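Local structure of ABC transporter sugar binding protein (Xanthomonas axonopodis pv. citri, 3UOR) at residues W35-E40 / I65-A70; V86-N91 / G301-V306; G216-A221 / Q407-I412. The protein probably binds maltose or related sugars in the periplasm and delivers them to the membrane subunits of an ABC importer. All coordinates share one frame; numbering follows the deposited sequence.

Contact 1 (W35-E40 / I65-A70)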
loop_
_atom_site.group_PDB
_atom_site.type_symbol
_atom_site.label_atom_id
_atom_site.label_comp_id
_atom_site.label_asym_id
_atom_site.label_seq_id
_atom_site.Cartn_x
_atom_site.Cartn_y
_atom_site.Cartn_z
ATOM N N TRP A 35 6.945 4.923 18.967
ATOM C CA TRP A 35 7.914 4.855 17.874
ATOM C C TRP A 35 7.213 4.960 16.526
ATOM O O TRP A 35 6.232 4.267 16.280
ATOM C CB TRP A 35 8.678 3.542 17.908
ATOM C CG TRP A 35 9.599 3.386 19.047
ATOM C CD1 TRP A 35 9.766 4.237 20.101
ATOM C CD2 TRP A 35 10.499 2.294 19.262
ATOM N NE1 TRP A 35 10.719 3.738 20.963
ATOM C CE2 TRP A 35 11.183 2.547 20.465
ATOM C CE3 TRP A 35 10.791 1.123 18.550
ATOM C CZ2 TRP A 35 12.142 1.672 20.972
ATOM C CZ3 TRP A 35 11.739 0.264 19.047
ATOM C CH2 TRP A 35 12.403 0.539 20.250
ATOM N N ALA A 36 7.724 5.826 15.655
ATOM C CA ALA A 36 7.160 6.010 14.328
ATOM C C ALA A 36 8.327 6.202 13.364
ATOM O O ALA A 36 9.455 6.403 13.808
ATOM C CB ALA A 36 6.249 7.206 14.322
ATOM N N MET A 37 8.073 6.132 12.059
ATOM C CA MET A 37 9.160 6.104 11.074
ATOM C C MET A 37 9.159 7.255 10.074
ATOM O O MET A 37 8.159 7.495 9.397
ATOM C CB MET A 37 9.128 4.805 10.276
ATOM C CG MET A 37 9.526 3.571 11.055
ATOM S SD MET A 37 8.153 2.971 12.034
ATOM C CE MET A 37 8.733 1.345 12.514
ATOM N N GLY A 38 10.289 7.944 9.962
ATOM C CA GLY A 38 10.475 8.942 8.922
ATOM C C GLY A 38 9.520 10.125 8.966
ATOM O O GLY A 38 9.172 10.622 10.040
ATOM N N LYS A 39 9.098 10.582 7.788
ATOM C CA LYS A 39 8.251 11.765 7.690
ATOM C C LYS A 39 7.005 11.622 8.555
ATOM O O LYS A 39 6.494 12.603 9.099
ATOM C CB LYS A 39 7.865 12.040 6.235
ATOM N N GLU A 40 6.505 10.399 8.692
ATOM C CA GLU A 40 5.325 10.203 9.511
ATOM C C GLU A 40 5.612 10.545 10.975
ATOM O O GLU A 40 4.799 11.183 11.641
ATOM C CB GLU A 40 4.788 8.789 9.362
ATOM C CG GLU A 40 3.898 8.634 8.144
ATOM C CD GLU A 40 4.687 8.493 6.858
ATOM O OE1 GLU A 40 5.928 8.343 6.918
ATOM O OE2 GLU A 40 4.057 8.520 5.785
ATOM N N ILE A 65 12.246 6.557 14.108
ATOM C CA ILE A 65 13.132 5.480 13.700
ATOM C C ILE A 65 13.103 5.350 12.196
ATOM O O ILE A 65 12.036 5.331 11.604
ATOM C CB ILE A 65 12.687 4.164 14.308
ATOM C CG1 ILE A 65 12.467 4.361 15.802
ATOM C CG2 ILE A 65 13.710 3.081 14.020
ATOM C CD1 ILE A 65 12.078 3.131 16.501
ATOM N N PRO A 66 14.283 5.277 11.567
ATOM C CA PRO A 66 14.347 5.095 10.114
ATOM C C PRO A 66 13.811 3.722 9.736
ATOM O O PRO A 66 14.129 2.734 10.395
ATOM C CB PRO A 66 15.846 5.186 9.820
ATOM C CG PRO A 66 16.419 5.939 10.983
ATOM C CD PRO A 66 15.615 5.486 12.156
ATOM N N MET A 67 12.997 3.661 8.695
ATOM C CA MET A 67 12.349 2.412 8.323
ATOM C C MET A 67 13.363 1.286 8.093
ATOM O O MET A 67 13.151 0.143 8.511
ATOM C CB MET A 67 11.479 2.618 7.085
ATOM C CG MET A 67 10.439 1.529 6.856
ATOM S SD MET A 67 8.864 1.872 7.656
ATOM C CE MET A 67 9.040 0.957 9.180
ATOM N N THR A 68 14.471 1.613 7.437
ATOM C CA THR A 68 15.476 0.611 7.101
ATOM C C THR A 68 16.091 -0.048 8.334
ATOM O O THR A 68 16.717 -1.102 8.227
ATOM C CB THR A 68 16.594 1.210 6.228
ATOM O OG1 THR A 68 17.207 2.306 6.922
ATOM C CG2 THR A 68 16.021 1.704 4.915
ATOM N N ALA A 69 15.917 0.574 9.497
ATOM C CA ALA A 69 16.462 0.048 10.746
ATOM C C ALA A 69 15.365 -0.349 11.721
ATOM O O ALA A 69 15.636 -0.888 12.794
ATOM C CB ALA A 69 17.359 1.073 11.386
ATOM N N ALA A 70 14.124 -0.073 11.348
ATOM C CA ALA A 70 13.003 -0.249 12.254
ATOM C C ALA A 70 12.770 -1.710 12.614
ATOM O O ALA A 70 12.551 -2.038 13.779
ATOM C CB ALA A 70 11.760 0.344 11.656
#
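Ile65 meets Ala36 through its backbone and Trp35 through its side chain. Ile65 N donates to Ala36 O (2.8 Å, N-H...O angle 168°), a nearly straight bond. Ile65 O lies 3.0 Å from Met37 CA in a CA-H...O contact and also touches Met37 CG. The outer methyl CD1 leans against the indole of Trp35, too close in the model for its exact distance to be trusted; Lys73 of helix 67-79 adds a cation-pi contact to the same ring. This is the C-terminal end of the two parallel strands of a beta-alpha-beta crossover: strand 30-36 runs into helix 39-52, with Gly38 as N-cap, and returns as the parallel strand 58-64, whose chain then enters helix 67-79. At the start of that helix, Met67 bends twice along its chain, bringing Met67 CE back to 3.3 Å from Met37 CG. Trp93 also packs on Met67. One turn further, the methyl of Ala70 reaches the Met37 thioether end, Ala70 CB lying 3.3 Å from Met37 CE, a snug fit reached because the Met37 chain kinks at chi2 (81°).

Contact 2 (V86-N91 / G301-V306)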
loop_
_atom_site.group_PDB
_atom_site.type_symbol
_atom_site.label_atom_id
_atom_site.label_comp_id
_atom_site.label_asym_id
_atom_site.label_seq_id
_atom_site.Cartn_x
_atom_site.Cartn_y
_atom_site.Cartn_z
ATOM N N VAL A 86 3.415 2.422 22.256
ATOM C CA VAL A 86 2.707 2.506 20.996
ATOM C C VAL A 86 3.709 2.510 19.842
ATOM O O VAL A 86 4.815 3.048 19.955
ATOM C CB VAL A 86 1.803 3.739 20.962
ATOM C CG1 VAL A 86 1.090 3.851 19.611
ATOM C CG2 VAL A 86 0.803 3.658 22.102
ATOM N N CYS A 87 3.333 1.880 18.740
ATOM C CA CYS A 87 4.256 1.756 17.626
ATOM C C CYS A 87 3.534 1.748 16.287
ATOM O O CYS A 87 2.503 1.084 16.115
ATOM C CB CYS A 87 5.090 0.483 17.776
ATOM S SG CYS A 87 6.459 0.347 16.605
ATOM N N GLN A 88 4.096 2.485 15.338
ATOM C CA GLN A 88 3.670 2.426 13.949
ATOM C C GLN A 88 4.259 1.157 13.326
ATOM O O GLN A 88 5.470 0.929 13.400
ATOM C CB GLN A 88 4.200 3.646 13.195
ATOM C CG GLN A 88 4.001 3.561 11.702
ATOM C CD GLN A 88 4.738 4.634 10.938
ATOM O OE1 GLN A 88 5.402 5.490 11.521
ATOM N NE2 GLN A 88 4.625 4.593 9.608
ATOM N N LEU A 89 3.411 0.329 12.726
ATOM C CA LEU A 89 3.871 -0.914 12.099
ATOM C C LEU A 89 3.361 -0.990 10.673
ATOM O O LEU A 89 2.149 -0.935 10.435
ATOM C CB LEU A 89 3.358 -2.134 12.871
ATOM C CG LEU A 89 4.356 -3.188 13.336
ATOM C CD1 LEU A 89 5.512 -2.551 14.070
ATOM C CD2 LEU A 89 3.670 -4.195 14.218
ATOM N N GLY A 90 4.274 -1.105 9.717
ATOM C CA GLY A 90 3.870 -1.418 8.352
ATOM C C GLY A 90 2.938 -2.611 8.416
ATOM O O GLY A 90 3.189 -3.582 9.145
ATOM N N ASN A 91 1.841 -2.566 7.683
ATOM C CA ASN A 91 0.845 -3.591 7.945
ATOM C C ASN A 91 1.185 -5.007 7.455
ATOM O O ASN A 91 0.468 -5.944 7.765
ATOM C CB ASN A 91 -0.574 -3.124 7.587
ATOM C CG ASN A 91 -0.706 -2.763 6.157
ATOM O OD1 ASN A 91 0.124 -3.165 5.350
ATOM N ND2 ASN A 91 -1.747 -1.991 5.815
ATOM N N GLY A 301 -1.926 -1.092 1.370
ATOM C CA GLY A 301 -0.630 -0.898 2.004
ATOM C C GLY A 301 -0.775 0.161 3.066
ATOM O O GLY A 301 -1.875 0.638 3.316
ATOM N N GLY A 302 0.336 0.551 3.675
ATOM C CA GLY A 302 0.322 1.615 4.656
ATOM C C GLY A 302 0.701 1.060 6.009
ATOM O O GLY A 302 1.344 0.021 6.089
ATOM N N SER A 303 0.290 1.739 7.077
ATOM C CA SER A 303 0.727 1.391 8.423
ATOM C C SER A 303 -0.449 1.274 9.376
ATOM O O SER A 303 -1.508 1.850 9.137
ATOM C CB SER A 303 1.686 2.449 8.966
ATOM O OG SER A 303 2.901 2.440 8.248
ATOM N N SER A 304 -0.239 0.525 10.454
ATOM C CA SER A 304 -1.201 0.372 11.535
ATOM C C SER A 304 -0.552 0.889 12.792
ATOM O O SER A 304 0.651 1.077 12.823
ATOM C CB SER A 304 -1.522 -1.103 11.764
ATOM O OG SER A 304 -2.107 -1.686 10.612
ATOM N N LEU A 305 -1.352 1.120 13.829
ATOM C CA LEU A 305 -0.826 1.422 15.141
ATOM C C LEU A 305 -1.105 0.222 16.024
ATOM O O LEU A 305 -2.200 -0.329 15.981
ATOM C CB LEU A 305 -1.516 2.659 15.726
ATOM C CG LEU A 305 -1.079 3.954 15.031
ATOM C CD1 LEU A 305 -2.148 5.012 15.169
ATOM C CD2 LEU A 305 0.263 4.453 15.573
ATOM N N VAL A 306 -0.122 -0.169 16.827
ATOM C CA VAL A 306 -0.271 -1.287 17.757
ATOM C C VAL A 306 0.172 -0.890 19.158
ATOM O O VAL A 306 0.918 0.074 19.344
ATOM C CB VAL A 306 0.613 -2.489 17.347
ATOM C CG1 VAL A 306 0.284 -2.935 15.945
ATOM C CG2 VAL A 306 2.079 -2.103 17.441
#
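Cys87 and Leu89 pair antiparallel with Val306 and Ser304, joining strand 86-90 to strand 303-307 in the sheet of one lobe. The order 58-64, 30-36, 86-90, 303-307, 134-150 fits a type II periplasmic binding protein, in which a strand from late in the chain is inserted next to the third strand. The densely packed part is the buried stretch of strand. Leu89 N reaches Ser304 O at 2.9 Å, and Ser304 N returns to Leu89 O at 2.8 Å; Cys87 and Val306 form a second such hydrogen-bonded pair. On the face shared by Cys87, Leu89, Ser304 and Val306, the two valine methyls touch different partners: Val306 CG1 meets Leu89 CD2 at 4.0 Å, the side chains at about a right angle, while CG2 lies beside Cys87 CB. Gln88 and Leu305 point to the other face, where Val86 and Leu305 pack against helix 314-324.

At the looser end the glycines Gly90, Gly301 and Gly302 are partly exposed, though Asn91 beside them is buried. The chain turns a corner at Gly302, and Asn91 N to Gly302 O (3.1 Å) is the last backbone bond of the pairing. The Asn91 side chain lies along Gly301 and Gly302, with ND2 next to the Gly301 carbonyl and hydrogen-bonded to Ala300 O. From within the buried part, Gln88, extended with CG anti to the backbone N (chi1 171°), divides its amide: OE1 accepts from Met37 N, and NE2 gives Ser303 OG an almost linear bond of 3.1 Å (178°) lying in the amide plane.

Contact 3 (G216-A221 / Q407-I412)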
loop_
_atom_site.group_PDB
_atom_site.type_symbol
_atom_site.label_atom_id
_atom_site.label_comp_id
_atom_site.label_asym_id
_atom_site.label_seq_id
_atom_site.Cartn_x
_atom_site.Cartn_y
_atom_site.Cartn_z
ATOM N N GLY A 216 2.873 -21.815 -2.779
ATOM C CA GLY A 216 2.632 -20.732 -3.712
ATOM C C GLY A 216 1.499 -21.125 -4.644
ATOM O O GLY A 216 1.299 -22.300 -4.904
ATOM N N ASN A 217 0.746 -20.150 -5.134
ATOM C CA ASN A 217 -0.308 -20.431 -6.086
ATOM C C ASN A 217 -0.132 -19.547 -7.291
ATOM O O ASN A 217 -1.119 -19.128 -7.898
ATOM C CB ASN A 217 -1.696 -20.181 -5.482
ATOM C CG ASN A 217 -2.815 -20.714 -6.365
ATOM O OD1 ASN A 217 -2.691 -21.775 -6.955
ATOM N ND2 ASN A 217 -3.913 -19.977 -6.449
ATOM N N PHE A 218 1.119 -19.266 -7.644
ATOM C CA PHE A 218 1.400 -18.415 -8.793
ATOM C C PHE A 218 1.141 -19.129 -10.115
ATOM O O PHE A 218 0.954 -18.489 -11.158
ATOM C CB PHE A 218 2.799 -17.804 -8.693
ATOM C CG PHE A 218 2.942 -16.845 -7.533
ATOM C CD1 PHE A 218 2.723 -15.488 -7.707
ATOM C CD2 PHE A 218 3.247 -17.311 -6.269
ATOM C CE1 PHE A 218 2.829 -14.596 -6.641
ATOM C CE2 PHE A 218 3.360 -16.438 -5.200
ATOM C CZ PHE A 218 3.145 -15.075 -5.385
ATOM N N ARG A 219 1.079 -20.456 -10.064
ATOM C CA ARG A 219 0.644 -21.234 -11.221
ATOM C C ARG A 219 -0.874 -21.186 -11.440
ATOM O O ARG A 219 -1.393 -21.710 -12.438
ATOM C CB ARG A 219 1.092 -22.688 -11.076
ATOM C CG ARG A 219 2.557 -22.921 -11.484
ATOM C CD ARG A 219 2.976 -24.332 -11.154
ATOM N NE ARG A 219 2.980 -24.556 -9.715
ATOM C CZ ARG A 219 3.256 -25.722 -9.152
ATOM N NH1 ARG A 219 3.540 -26.771 -9.916
ATOM N NH2 ARG A 219 3.239 -25.835 -7.832
ATOM N N GLY A 220 -1.590 -20.587 -10.496
ATOM C CA GLY A 220 -3.043 -20.474 -10.606
ATOM C C GLY A 220 -3.469 -19.563 -11.743
ATOM O O GLY A 220 -2.661 -18.769 -12.245
ATOM N N ALA A 221 -4.736 -19.673 -12.151
ATOM C CA ALA A 221 -5.267 -18.857 -13.251
ATOM C C ALA A 221 -5.110 -17.354 -13.035
ATOM O O ALA A 221 -4.796 -16.611 -13.962
ATOM C CB ALA A 221 -6.746 -19.205 -13.531
ATOM N N GLN A 407 8.151 -22.794 -7.225
ATOM C CA GLN A 407 9.258 -23.528 -6.625
ATOM C C GLN A 407 9.950 -22.671 -5.585
ATOM O O GLN A 407 10.192 -23.128 -4.487
ATOM C CB GLN A 407 10.297 -23.986 -7.660
ATOM C CG GLN A 407 9.850 -25.102 -8.576
ATOM C CD GLN A 407 10.966 -25.549 -9.519
ATOM O OE1 GLN A 407 10.776 -25.638 -10.740
ATOM N NE2 GLN A 407 12.148 -25.818 -8.951
ATOM N N ARG A 408 10.289 -21.432 -5.933
ATOM C CA ARG A 408 10.942 -20.544 -4.970
ATOM C C ARG A 408 10.029 -20.305 -3.766
ATOM O O ARG A 408 10.472 -20.339 -2.619
ATOM C CB ARG A 408 11.326 -19.208 -5.621
ATOM C CG ARG A 408 12.374 -19.327 -6.761
ATOM C CD ARG A 408 13.659 -20.055 -6.300
ATOM N NE ARG A 408 14.074 -21.048 -7.294
ATOM C CZ ARG A 408 14.103 -22.359 -7.083
ATOM N NH1 ARG A 408 13.782 -22.846 -5.904
ATOM N NH2 ARG A 408 14.466 -23.185 -8.052
ATOM N N VAL A 409 8.746 -20.075 -4.017
ATOM C CA VAL A 409 7.833 -19.745 -2.915
ATOM C C VAL A 409 7.621 -20.958 -2.004
ATOM O O VAL A 409 7.622 -20.832 -0.787
ATOM C CB VAL A 409 6.499 -19.164 -3.430
ATOM C CG1 VAL A 409 5.494 -18.954 -2.268
ATOM C CG2 VAL A 409 6.770 -17.840 -4.172
ATOM N N ASP A 410 7.509 -22.138 -2.599
ATOM C CA ASP A 410 7.416 -23.374 -1.831
ATOM C C ASP A 410 8.617 -23.601 -0.911
ATOM O O ASP A 410 8.447 -24.114 0.200
ATOM C CB ASP A 410 7.198 -24.567 -2.773
ATOM C CG ASP A 410 5.806 -24.557 -3.396
ATOM O OD1 ASP A 410 5.005 -23.699 -3.001
ATOM O OD2 ASP A 410 5.500 -25.405 -4.252
ATOM N N GLU A 411 9.820 -23.222 -1.358
ATOM C CA GLU A 411 10.997 -23.262 -0.476
ATOM C C GLU A 411 10.889 -22.239 0.640
ATOM O O GLU A 411 11.105 -22.553 1.822
ATOM C CB GLU A 411 12.294 -23.047 -1.274
ATOM C CG GLU A 411 12.430 -24.052 -2.375
ATOM C CD GLU A 411 13.627 -23.801 -3.268
ATOM O OE1 GLU A 411 14.182 -22.678 -3.207
ATOM O OE2 GLU A 411 13.993 -24.735 -4.032
ATOM N N ILE A 412 10.546 -21.006 0.283
ATOM C CA ILE A 412 10.362 -19.964 1.302
ATOM C C ILE A 412 9.365 -20.406 2.391
ATOM O O ILE A 412 9.580 -20.185 3.592
ATOM C CB ILE A 412 9.935 -18.633 0.648
ATOM C CG1 ILE A 412 11.103 -18.059 -0.163
ATOM C CG2 ILE A 412 9.460 -17.654 1.700
ATOM C CD1 ILE A 412 10.720 -16.994 -1.131
HETATM O O HOH W 1 2.972 -24.418 -5.405
#
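Gly216, Val409 and Asp410 carry this contact, in which the end of a short strand and the turn after it lie against helix 398-412. Having no side chain, Gly216 lets the helix come close: Val409 CG1 sits 3.7 Å from Gly216 CA. The valine is oriented with CG1 anti to its own backbone N (chi1 174°), which directs the two methyls to different neighbours. CG1 serves the glycine, while Val409 CG2 approaches the ring of Phe218 at 3.8 Å from CE2, the two side chains lying roughly at right angles. Phe218 itself is buried between the helices, meeting Phe223 edge-to-face and touching Ile380 of helix 377-394.

The glycine ends the second strand of a small antiparallel pair, 209-210 with 215-216. Asn217 to Gly220 then form a type I beta turn, and Gly220 is the N-cap of helix 221-235, so the late helix 398-412 packs on a hairpin and the turn that leads into a helix.

Asp410 supplies the polar half. With CG beside the backbone N (chi1 -70°), its carboxylate reaches over to the glycine, and Asp410 OD1 accepts from Gly216 N at 2.9 Å with an angle of 168°, met nearly along the C-O bond. A water lies 2.9 Å from Asp410 OD2 and 2.7 Å from Gly216 O, placed to donate to either and so to link the carboxylate to the glycine carbonyl. The water further accepts from Arg219 NH2 (2.8 Å), lying in the guanidinium plane at its edge. Arg219 NH2 stays 4.3 Å from Asp410 OD2, beyond a salt bridge; its positive charge may still favour the ionised aspartate. The direct charge partner of Arg219 is Asp406, one helical turn earlier, bound through NE.

In the fold
Contacts 1 and 2 sit side by side, their centres 11 Å apart, in one mixed sheet where strands 30-36 and 86-90 are neighbours. Gln88 spans them through its bonds to residues of strand 30-36 and the loop after it. Along the chain contact 1 closes before contact 2 opens, and helix 67-79 leads to strand 86-90, so the two contacts join successive strands and helices of the same lobe. Contact 3 lies apart, its centre about 32 Å from that of contact 1 and 28 Å from that of contact 2, with no shared sheet. Its segments alternate with those of contact 2 along the chain, consistent with the interleaved connections of a two-lobed binding protein.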